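PDB 5KZL: heme oxygenase, which catalyses the oxygen-dependent cleavage of heme to biliverdin, carbon monoxide and iron in the pathogen Leptospira interrogans, where it is linked to virulence. Local coordinates for residues A[108-111]-A[112-116]; A[127-130]-A[131-135]; A[198-201]-A[202-205]. The protein carries 1 engineered substitution. All blocks are in the same frame, centred on the assembly; numbering follows the deposited sequence.

Contact 1 of 3, residues A[108-111]-A[112-116]; sequences QDYV and QRIRK
Val-111 lays its CG1 methyl over the centre of one face of the Arg-115 guanidinium, at 3.5 Å from Arg-115 CZ. The two side chains run side by side and point the same way. Arg-115 is stretched out from CG to NE, which carries the flat group back along the helix until it covers the valine branch. With CG1 of Val-111 opposite the backbone N (chi1 167°), this branch lies beside the carbonyl carbon, on the side where the arginine passes. The stem of Arg-115 also follows the valine carbonyl, with Arg-115 CG 3.3 Å from Val-111 O.

A second pair is apolar and more deeply buried. Ile-114 brings CD1 obliquely against the Tyr-110 ring, 3.6 Å from Tyr-110 CD1 and almost as near to CE1. The tyrosine leaves the backbone away from the later turn, but its ring swings nearer, and CD1 of Ile-114 meets it.

Beneath these side chains the backbone runs as regular i to i+4 bonding. Ile-114 N reaches Tyr-110 O at 3.0 Å, and Arg-115 N reaches Val-111 O at 2.9 Å with a fairly straight N-H...O angle of 167°.

The inner face is covered from three directions. Tyr-110 touches Val-54 of helix 41-64, Arg-132 of helix 125-151 and Val-201 of helix 188-210. Arg-113 leads toward helix 188-210, where its NH2 forms a salt bridge with Glu-197. Gln-108, Asp-109, Gln-112 and Lys-116 occupy the exposed side, giving the two-faced pattern of an amphipathic helix packed against the core of the all-helical heme oxygenase fold.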
loop_
_atom_site.group_PDB
_atom_site.type_symbol
_atom_site.label_atom_id
_atom_site.label_comp_id
_atom_site.label_asym_id
_atom_site.label_seq_id
_atom_site.Cartn_x
_atom_site.Cartn_y
_atom_site.Cartn_z
ATOM N N GLN A 108 -13.926 1.949 -3.585
ATOM C CA GLN A 108 -14.314 3.016 -4.526
ATOM C C GLN A 108 -13.961 4.426 -4.023
ATOM O O GLN A 108 -13.538 5.273 -4.814
ATOM C CB GLN A 108 -15.830 2.933 -4.816
ATOM C CG GLN A 108 -16.218 1.789 -5.744
ATOM C CD GLN A 108 -17.718 1.728 -5.891
ATOM O OE1 GLN A 108 -18.375 2.744 -6.136
ATOM N NE2 GLN A 108 -18.302 0.544 -5.712
ATOM N N ASP A 109 -14.151 4.681 -2.720
ATOM C CA ASP A 109 -13.842 5.979 -2.146
ATOM C C ASP A 109 -12.343 6.212 -2.114
ATOM O O ASP A 109 -11.890 7.339 -2.331
ATOM C CB ASP A 109 -14.466 6.115 -0.765
ATOM C CG ASP A 109 -15.993 6.163 -0.801
ATOM O OD1 ASP A 109 -16.566 6.399 -1.904
ATOM O OD2 ASP A 109 -16.608 5.993 0.257
ATOM N N TYR A 110 -11.582 5.131 -1.888
ATOM C CA TYR A 110 -10.119 5.153 -1.847
ATOM C C TYR A 110 -9.600 5.449 -3.261
ATOM O O TYR A 110 -8.858 6.411 -3.423
ATOM C CB TYR A 110 -9.587 3.807 -1.283
ATOM C CG TYR A 110 -8.135 3.736 -0.827
ATOM C CD1 TYR A 110 -7.178 4.633 -1.310
ATOM C CD2 TYR A 110 -7.702 2.717 0.019
ATOM C CE1 TYR A 110 -5.834 4.531 -0.937
ATOM C CE2 TYR A 110 -6.365 2.605 0.394
ATOM C CZ TYR A 110 -5.438 3.523 -0.074
ATOM O OH TYR A 110 -4.110 3.368 0.248
ATOM N N VAL A 111 -10.071 4.714 -4.282
ATOM C CA VAL A 111 -9.701 4.914 -5.696
ATOM C C VAL A 111 -10.059 6.353 -6.152
ATOM O O VAL A 111 -9.270 7.017 -6.828
ATOM C CB VAL A 111 -10.339 3.784 -6.581
ATOM C CG1 VAL A 111 -10.255 4.102 -8.081
ATOM C CG2 VAL A 111 -9.706 2.424 -6.288
ATOM N N GLN A 112 -11.232 6.852 -5.750
ATOM C CA GLN A 112 -11.634 8.214 -6.074
ATOM C C GLN A 112 -10.622 9.208 -5.493
ATOM O O GLN A 112 -10.250 10.168 -6.168
ATOM C CB GLN A 112 -13.025 8.508 -5.497
ATOM C CG GLN A 112 -13.443 9.972 -5.624
ATOM C CD GLN A 112 -13.892 10.372 -7.015
ATOM O OE1 GLN A 112 -13.601 9.716 -8.027
ATOM N NE2 GLN A 112 -14.620 11.471 -7.090
ATOM N N ARG A 113 -10.197 8.983 -4.245
ATOM C CA ARG A 113 -9.233 9.867 -3.618
ATOM C C ARG A 113 -7.957 9.891 -4.420
ATOM O O ARG A 113 -7.473 10.979 -4.718
ATOM C CB ARG A 113 -8.961 9.515 -2.148
ATOM C CG ARG A 113 -7.927 10.426 -1.491
ATOM C CD ARG A 113 -8.484 11.798 -1.247
ATOM N NE ARG A 113 -7.656 12.602 -0.349
ATOM C CZ ARG A 113 -8.164 13.461 0.526
ATOM N NH1 ARG A 113 -9.479 13.621 0.622
ATOM N NH2 ARG A 113 -7.363 14.164 1.314
ATOM N N ILE A 114 -7.464 8.706 -4.833
ATOM C CA ILE A 114 -6.234 8.594 -5.620
ATOM C C ILE A 114 -6.352 9.365 -6.940
ATOM O O ILE A 114 -5.436 10.108 -7.325
ATOM C CB ILE A 114 -5.866 7.099 -5.847
ATOM C CG1 ILE A 114 -5.494 6.403 -4.536
ATOM C CG2 ILE A 114 -4.731 6.948 -6.902
ATOM C CD1 ILE A 114 -5.684 4.841 -4.590
ATOM N N ARG A 115 -7.452 9.145 -7.643
ATOM C CA ARG A 115 -7.700 9.780 -8.933
ATOM C C ARG A 115 -7.754 11.294 -8.839
ATOM O O ARG A 115 -7.101 11.963 -9.626
ATOM C CB ARG A 115 -8.977 9.225 -9.561
ATOM C CG ARG A 115 -8.774 7.795 -10.001
ATOM C CD ARG A 115 -10.060 7.145 -10.431
ATOM N NE ARG A 115 -9.791 5.837 -11.047
ATOM C CZ ARG A 115 -10.737 4.995 -11.450
ATOM N NH1 ARG A 115 -12.017 5.283 -11.253
ATOM N NH2 ARG A 115 -10.411 3.835 -12.006
ATOM N N LYS A 116 -8.539 11.819 -7.898
ATOM C CA LYS A 116 -8.736 13.252 -7.692
ATOM C C LYS A 116 -7.459 13.963 -7.224
ATOM O O LYS A 116 -7.167 15.074 -7.681
ATOM C CB LYS A 116 -9.919 13.478 -6.751
ATOM C CG LYS A 116 -11.275 13.155 -7.371
ATOM C CD LYS A 116 -11.862 14.345 -8.105
ATOM C CE LYS A 116 -13.246 14.104 -8.648
ATOM N NZ LYS A 116 -13.232 13.204 -9.828
#

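Contact 2 of 3, residues A[127-130]-A[131-135]; sequences AHSY and VRYLG. With HEM (protoporphyrin IX containing Fe), chain B.
Ser-129 O receives two backbone donors, Tyr-133 N at 2.7 Å and Leu-134 N at 3.4 Å, both through weak, bent bonds. Leu-134 N is shared in turn with Tyr-130 O, again weakly. This divided bonding marks a wider, pi-type turn at 131-134, whereas the turn before it is regular, with Val-131 N meeting Ala-127 O almost straight (173°).

Tyr-130 reaches from this turn to the heme. With CG opposite the backbone N (chi1 169°), its ring extends along the heme margin, and its hydroxyl donates to propionate oxygen HEM O1A, 2.7 Å from Tyr-130 OH and level with the ring. The heme methyl CMA lies over one ring face, displaced toward the rim, while Leu-134 CD2 comes in obliquely, 3.7 Å from Tyr-130 CE1. Lys-174 and Arg-15 also bond the heme.

Arg-132 folds back at chi2 and chi3 to lead its guanidinium away from the earlier turn. Its three nitrogens are held by Tyr-55, Asn-205 and Asp-136, which fixes the group near the heme methyl CMB. Tyr-133 presents a ring edge to Ser-129 OG, which is hydrogen-bonded to Tyr-177; the Tyr-133 hydroxyl bonds Glu-59.

Gly-135 has no side chain to hold the helix off, and its CA comes within 3.2 Å of HEM C4A. Its carbonyl accepts from the iron-bound water, whose O lies 2.7 Å from Gly-135 O. The same water O is 2.3 Å from HEM FE. The water ligand is thus held by a main-chain carbonyl, as in the distal pocket of other heme oxygenases, where the helix runs close over the heme.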
loop_
_atom_site.group_PDB
_atom_site.type_symbol
_atom_site.label_atom_id
_atom_site.label_comp_id
_atom_site.label_asym_id
_atom_site.label_seq_id
_atom_site.Cartn_x
_atom_site.Cartn_y
_atom_site.Cartn_z
ATOM N N ALA A 127 2.442 10.819 -0.457
ATOM C CA ALA A 127 1.806 10.283 0.760
ATOM C C ALA A 127 1.282 8.865 0.552
ATOM O O ALA A 127 1.427 8.018 1.428
ATOM C CB ALA A 127 0.664 11.172 1.193
ATOM N N HIS A 128 0.705 8.616 -0.611
ATOM C CA HIS A 128 0.167 7.337 -1.039
ATOM C C HIS A 128 1.283 6.299 -1.208
ATOM O O HIS A 128 1.166 5.185 -0.687
ATOM C CB HIS A 128 -0.664 7.565 -2.304
ATOM C CG HIS A 128 -1.961 8.264 -2.012
ATOM N ND1 HIS A 128 -3.147 7.569 -1.919
ATOM C CD2 HIS A 128 -2.199 9.570 -1.725
ATOM C CE1 HIS A 128 -4.080 8.468 -1.645
ATOM N NE2 HIS A 128 -3.556 9.686 -1.495
ATOM N N SER A 129 2.376 6.692 -1.895
ATOM C CA SER A 129 3.593 5.896 -2.042
ATOM C C SER A 129 4.150 5.540 -0.626
ATOM O O SER A 129 4.346 4.367 -0.335
ATOM C CB SER A 129 4.633 6.678 -2.831
ATOM O OG SER A 129 5.872 6.002 -2.728
ATOM N N TYR A 130 4.337 6.535 0.258
ATOM C CA TYR A 130 4.829 6.301 1.624
ATOM C C TYR A 130 3.973 5.299 2.415
ATOM O O TYR A 130 4.491 4.288 2.897
ATOM C CB TYR A 130 4.967 7.638 2.415
ATOM C CG TYR A 130 5.211 7.433 3.903
ATOM C CD1 TYR A 130 6.480 7.125 4.388
ATOM C CD2 TYR A 130 4.169 7.537 4.823
ATOM C CE1 TYR A 130 6.702 6.905 5.755
ATOM C CE2 TYR A 130 4.373 7.281 6.184
ATOM C CZ TYR A 130 5.650 7.013 6.651
ATOM O OH TYR A 130 5.849 6.767 7.994
ATOM N N VAL A 131 2.685 5.609 2.599
ATOM C CA VAL A 131 1.787 4.816 3.437
ATOM C C VAL A 131 1.697 3.394 2.947
ATOM O O VAL A 131 1.912 2.486 3.736
ATOM C CB VAL A 131 0.392 5.465 3.651
ATOM C CG1 VAL A 131 -0.492 4.562 4.498
ATOM C CG2 VAL A 131 0.527 6.831 4.315
ATOM N N ARG A 132 1.407 3.197 1.661
ATOM C CA ARG A 132 1.340 1.846 1.113
ATOM C C ARG A 132 2.738 1.211 0.835
ATOM O O ARG A 132 3.045 0.203 1.458
ATOM C CB ARG A 132 0.413 1.768 -0.132
ATOM C CG ARG A 132 -1.112 1.826 0.190
ATOM C CD ARG A 132 -1.644 0.945 1.354
ATOM N NE ARG A 132 -1.104 -0.423 1.363
ATOM C CZ ARG A 132 -1.296 -1.341 2.310
ATOM N NH1 ARG A 132 -2.085 -1.082 3.354
ATOM N NH2 ARG A 132 -0.692 -2.520 2.230
ATOM N N TYR A 133 3.557 1.746 -0.092
ATOM C CA TYR A 133 4.819 1.054 -0.446
ATOM C C TYR A 133 5.846 0.961 0.641
ATOM O O TYR A 133 6.449 -0.104 0.780
ATOM C CB TYR A 133 5.480 1.659 -1.672
ATOM C CG TYR A 133 4.653 1.623 -2.934
ATOM C CD1 TYR A 133 3.971 0.464 -3.318
ATOM C CD2 TYR A 133 4.628 2.711 -3.796
ATOM C CE1 TYR A 133 3.239 0.419 -4.505
ATOM C CE2 TYR A 133 3.915 2.672 -4.991
ATOM C CZ TYR A 133 3.224 1.525 -5.341
ATOM O OH TYR A 133 2.506 1.519 -6.505
ATOM N N LEU A 134 6.087 2.054 1.414
ATOM C CA LEU A 134 7.114 1.890 2.449
ATOM C C LEU A 134 6.642 0.892 3.523
ATOM O O LEU A 134 7.453 0.107 4.004
ATOM C CB LEU A 134 7.620 3.239 3.037
ATOM C CG LEU A 134 8.839 3.131 3.973
ATOM C CD1 LEU A 134 10.024 2.379 3.329
ATOM C CD2 LEU A 134 9.249 4.489 4.490
ATOM N N GLY A 135 5.334 0.860 3.793
ATOM C CA GLY A 135 4.733 -0.117 4.704
ATOM C C GLY A 135 4.895 -1.534 4.180
ATOM O O GLY A 135 5.292 -2.434 4.927
HETATM C CHA HEM B . 6.319 0.133 9.157
HETATM C CHB HEM B . 2.256 1.231 6.971
HETATM C CHC HEM B . 0.185 -2.462 9.190
HETATM C CHD HEM B . 4.383 -3.981 10.568
HETATM C C1A HEM B . 5.394 0.732 8.373
HETATM C C2A HEM B . 5.631 1.950 7.656
HETATM C C3A HEM B . 4.479 2.264 7.069
HETATM C C4A HEM B . 3.553 1.268 7.380
HETATM C CMA HEM B . 4.209 3.420 6.188
HETATM C CAA HEM B . 6.917 2.732 7.567
HETATM C CBA HEM B . 7.178 3.613 8.810
HETATM C CGA HEM B . 8.357 4.464 8.588
HETATM O O1A HEM B . 8.256 5.652 8.589
HETATM O O2A HEM B . 9.431 3.917 8.396
HETATM C C1B HEM B . 1.302 0.324 7.401
HETATM C C2B HEM B . -0.111 0.417 7.066
HETATM C C3B HEM B . -0.671 -0.629 7.704
HETATM C C4B HEM B . 0.400 -1.336 8.423
HETATM C CMB HEM B . -0.796 1.403 6.184
HETATM C CAB HEM B . -2.013 -1.052 7.757
HETATM C CBB HEM B . -2.831 -0.222 7.352
HETATM C C1C HEM B . 1.125 -3.314 9.647
HETATM C C2C HEM B . 0.924 -4.665 10.045
HETATM C C3C HEM B . 2.142 -5.088 10.427
HETATM C C4C HEM B . 3.079 -4.013 10.229
HETATM C CMC HEM B . -0.390 -5.444 10.025
HETATM C CAC HEM B . 2.415 -6.413 10.934
HETATM C CBC HEM B . 3.595 -6.883 10.909
HETATM C C1D HEM B . 5.245 -2.920 10.386
HETATM C C2D HEM B . 6.657 -2.936 10.848
HETATM C C3D HEM B . 7.188 -1.817 10.426
HETATM C C4D HEM B . 6.114 -1.095 9.728
HETATM C CMD HEM B . 7.344 -4.040 11.572
HETATM C CAD HEM B . 8.600 -1.366 10.684
HETATM C CBD HEM B . 9.616 -2.056 9.853
HETATM C CGD HEM B . 11.009 -1.577 10.108
HETATM O O1D HEM B . 11.216 -0.565 10.660
HETATM O O2D HEM B . 11.904 -2.258 9.708
HETATM N NA HEM B . 4.111 0.402 8.183
HETATM N NB HEM B . 1.451 -0.676 8.199
HETATM N NC HEM B . 2.392 -2.995 9.789
HETATM N ND HEM B . 5.001 -1.807 9.727
HETATM FE FE HEM B . 3.279 -1.267 9.007
HETATM O O HOH W 1 3.695 -2.526 7.155
#

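Contact 3 of 3, residues A[198-201]-A[202-205]; sequences SKQV and FLLN. With HEM (protoporphyrin IX containing Fe), chain B.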
loop_
_atom_site.group_PDB
_atom_site.type_symbol
_atom_site.label_atom_id
_atom_site.label_comp_id
_atom_site.label_asym_id
_atom_site.label_seq_id
_atom_site.Cartn_x
_atom_site.Cartn_y
_atom_site.Cartn_z
ATOM N N SER A 198 -1.081 11.657 4.148
ATOM C CA SER A 198 -0.687 10.359 4.716
ATOM C C SER A 198 -1.704 9.904 5.774
ATOM O O SER A 198 -2.126 8.748 5.768
ATOM C CB SER A 198 0.721 10.430 5.298
ATOM O OG SER A 198 1.656 10.775 4.290
ATOM N N LYS A 199 -2.137 10.830 6.650
ATOM C CA LYS A 199 -3.161 10.514 7.658
ATOM C C LYS A 199 -4.479 10.058 7.021
ATOM O O LYS A 199 -5.098 9.089 7.500
ATOM C CB LYS A 199 -3.392 11.710 8.573
ATOM C CG LYS A 199 -2.186 12.000 9.456
ATOM C CD LYS A 199 -2.407 13.283 10.231
ATOM C CE LYS A 199 -1.249 13.577 11.133
ATOM N NZ LYS A 199 -1.428 12.918 12.451
ATOM N N GLN A 200 -4.878 10.724 5.917
ATOM C CA GLN A 200 -6.084 10.404 5.149
ATOM C C GLN A 200 -5.950 9.002 4.551
ATOM O O GLN A 200 -6.908 8.221 4.593
ATOM C CB GLN A 200 -6.263 11.421 4.002
ATOM C CG GLN A 200 -7.366 12.438 4.200
ATOM C CD GLN A 200 -8.703 11.802 4.443
ATOM O OE1 GLN A 200 -9.368 11.244 3.553
ATOM N NE2 GLN A 200 -9.084 11.840 5.679
ATOM N N VAL A 201 -4.764 8.677 4.028
ATOM C CA VAL A 201 -4.496 7.349 3.435
ATOM C C VAL A 201 -4.655 6.280 4.518
ATOM O O VAL A 201 -5.316 5.278 4.250
ATOM C CB VAL A 201 -3.126 7.231 2.704
ATOM C CG1 VAL A 201 -2.965 5.856 2.055
ATOM C CG2 VAL A 201 -2.969 8.318 1.652
ATOM N N PHE A 202 -4.083 6.491 5.732
ATOM C CA PHE A 202 -4.254 5.509 6.812
ATOM C C PHE A 202 -5.739 5.298 7.083
ATOM O O PHE A 202 -6.172 4.155 7.221
ATOM C CB PHE A 202 -3.532 5.918 8.118
ATOM C CG PHE A 202 -2.091 5.461 8.197
ATOM C CD1 PHE A 202 -1.773 4.149 8.544
ATOM C CD2 PHE A 202 -1.050 6.349 7.949
ATOM C CE1 PHE A 202 -0.435 3.726 8.595
ATOM C CE2 PHE A 202 0.281 5.932 8.008
ATOM C CZ PHE A 202 0.586 4.624 8.311
ATOM N N LEU A 203 -6.527 6.401 7.100
ATOM C CA LEU A 203 -7.975 6.303 7.333
ATOM C C LEU A 203 -8.676 5.506 6.225
ATOM O O LEU A 203 -9.589 4.709 6.517
ATOM C CB LEU A 203 -8.584 7.712 7.419
ATOM C CG LEU A 203 -9.984 7.760 8.044
ATOM C CD1 LEU A 203 -9.917 7.547 9.595
ATOM C CD2 LEU A 203 -10.673 9.074 7.715
ATOM N N LEU A 204 -8.236 5.698 4.963
ATOM C CA LEU A 204 -8.856 4.983 3.829
ATOM C C LEU A 204 -8.557 3.490 3.915
ATOM O O LEU A 204 -9.437 2.688 3.622
ATOM C CB LEU A 204 -8.434 5.578 2.485
ATOM C CG LEU A 204 -9.035 6.988 2.171
ATOM C CD1 LEU A 204 -8.211 7.700 1.111
ATOM C CD2 LEU A 204 -10.451 6.878 1.677
ATOM N N ASN A 205 -7.359 3.130 4.420
ATOM C CA ASN A 205 -7.003 1.726 4.655
ATOM C C ASN A 205 -7.840 1.137 5.780
ATOM O O ASN A 205 -8.313 0.016 5.642
ATOM C CB ASN A 205 -5.505 1.584 4.948
ATOM C CG ASN A 205 -4.731 1.553 3.665
ATOM O OD1 ASN A 205 -4.565 0.491 3.066
ATOM N ND2 ASN A 205 -4.426 2.728 3.109
HETATM C CHA HEM B . 6.319 0.133 9.157
HETATM C CHB HEM B . 2.256 1.231 6.971
HETATM C CHC HEM B . 0.185 -2.462 9.190
HETATM C CHD HEM B . 4.383 -3.981 10.568
HETATM C C1A HEM B . 5.394 0.732 8.373
HETATM C C2A HEM B . 5.631 1.950 7.656
HETATM C C3A HEM B . 4.479 2.264 7.069
HETATM C C4A HEM B . 3.553 1.268 7.380
HETATM C CMA HEM B . 4.209 3.420 6.188
HETATM C CAA HEM B . 6.917 2.732 7.567
HETATM C CBA HEM B . 7.178 3.613 8.810
HETATM C CGA HEM B . 8.357 4.464 8.588
HETATM O O1A HEM B . 8.256 5.652 8.589
HETATM O O2A HEM B . 9.431 3.917 8.396
HETATM C C1B HEM B . 1.302 0.324 7.401
HETATM C C2B HEM B . -0.111 0.417 7.066
HETATM C C3B HEM B . -0.671 -0.629 7.704
HETATM C C4B HEM B . 0.400 -1.336 8.423
HETATM C CMB HEM B . -0.796 1.403 6.184
HETATM C CAB HEM B . -2.013 -1.052 7.757
HETATM C CBB HEM B . -2.831 -0.222 7.352
HETATM C C1C HEM B . 1.125 -3.314 9.647
HETATM C C2C HEM B . 0.924 -4.665 10.045
HETATM C C3C HEM B . 2.142 -5.088 10.427
HETATM C C4C HEM B . 3.079 -4.013 10.229
HETATM C CMC HEM B . -0.390 -5.444 10.025
HETATM C CAC HEM B . 2.415 -6.413 10.934
HETATM C CBC HEM B . 3.595 -6.883 10.909
HETATM C C1D HEM B . 5.245 -2.920 10.386
HETATM C C2D HEM B . 6.657 -2.936 10.848
HETATM C C3D HEM B . 7.188 -1.817 10.426
HETATM C C4D HEM B . 6.114 -1.095 9.728
HETATM C CMD HEM B . 7.344 -4.040 11.572
HETATM C CAD HEM B . 8.600 -1.366 10.684
HETATM C CBD HEM B . 9.616 -2.056 9.853
HETATM C CGD HEM B . 11.009 -1.577 10.108
HETATM O O1D HEM B . 11.216 -0.565 10.660
HETATM O O2D HEM B . 11.904 -2.258 9.708
HETATM N NA HEM B . 4.111 0.402 8.183
HETATM N NB HEM B . 1.451 -0.676 8.199
HETATM N NC HEM B . 2.392 -2.995 9.789
HETATM N ND HEM B . 5.001 -1.807 9.727
HETATM FE FE HEM B . 3.279 -1.267 9.007
HETATM O O HOH W 1 3.695 -2.526 7.155
#
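Val-201 O takes two hydrogen bonds from Asn-205, one from its backbone N at 3.0 Å and one from the side-chain ND2 at 2.9 Å. The backbone donor continues the helical pattern; the amide donor stands well above the carbonyl plane, although Val-201 O lies close to the plane of the Asn-205 amide. The asparagine side chain is set opposite its own carbonyl carbon (chi1 -83°), which turns ND2 back over the preceding turn and beside Val-201 CG1. The same amide reaches two other helices, ND2 to Tyr-110 OH and OD1 to Arg-132 NH1.

Among the van der Waals contacts, Phe-202 meets the heme. Phe-202 CE1 lies 3.4 Å from the heme methyl HEM CMB, which meets the ring obliquely, while Phe-202 CD2 rests 3.4 Å from Ser-198 O. On the outer side the Gln-200 chain bends at chi2 to bring NE2 across Leu-203 CD2, and Leu-204 CG lies 3.5 Å from Gln-200 O, which accepts the leucine N-H.

With ND2 donating twice and OD1 accepting from an arginine, the rotation of the Asn-205 amide is fixed, and a polar network is anchored to the helix backbone beside the apolar wall that Phe-202 offers the heme.

Overall arrangement
Each contact lies within about two turns of a single helix, so none closes a long loop; the three follow one another along the chain without nesting or crossing. From the N terminus, contact 1 comes first, on helix 105-120; a short connection leads to contact 2 on helix 125-151, and contact 3 follows much later on helix 188-210. In space the three converge, with centres 10 to 15 Å apart. Contacts 2 and 3 both touch the heme, while contact 1 packs behind them. His-128 joins all three helices: it packs on Ile-114 and Val-201, and its NE2 is hydrogen-bonded to Glu-197 of helix 188-210.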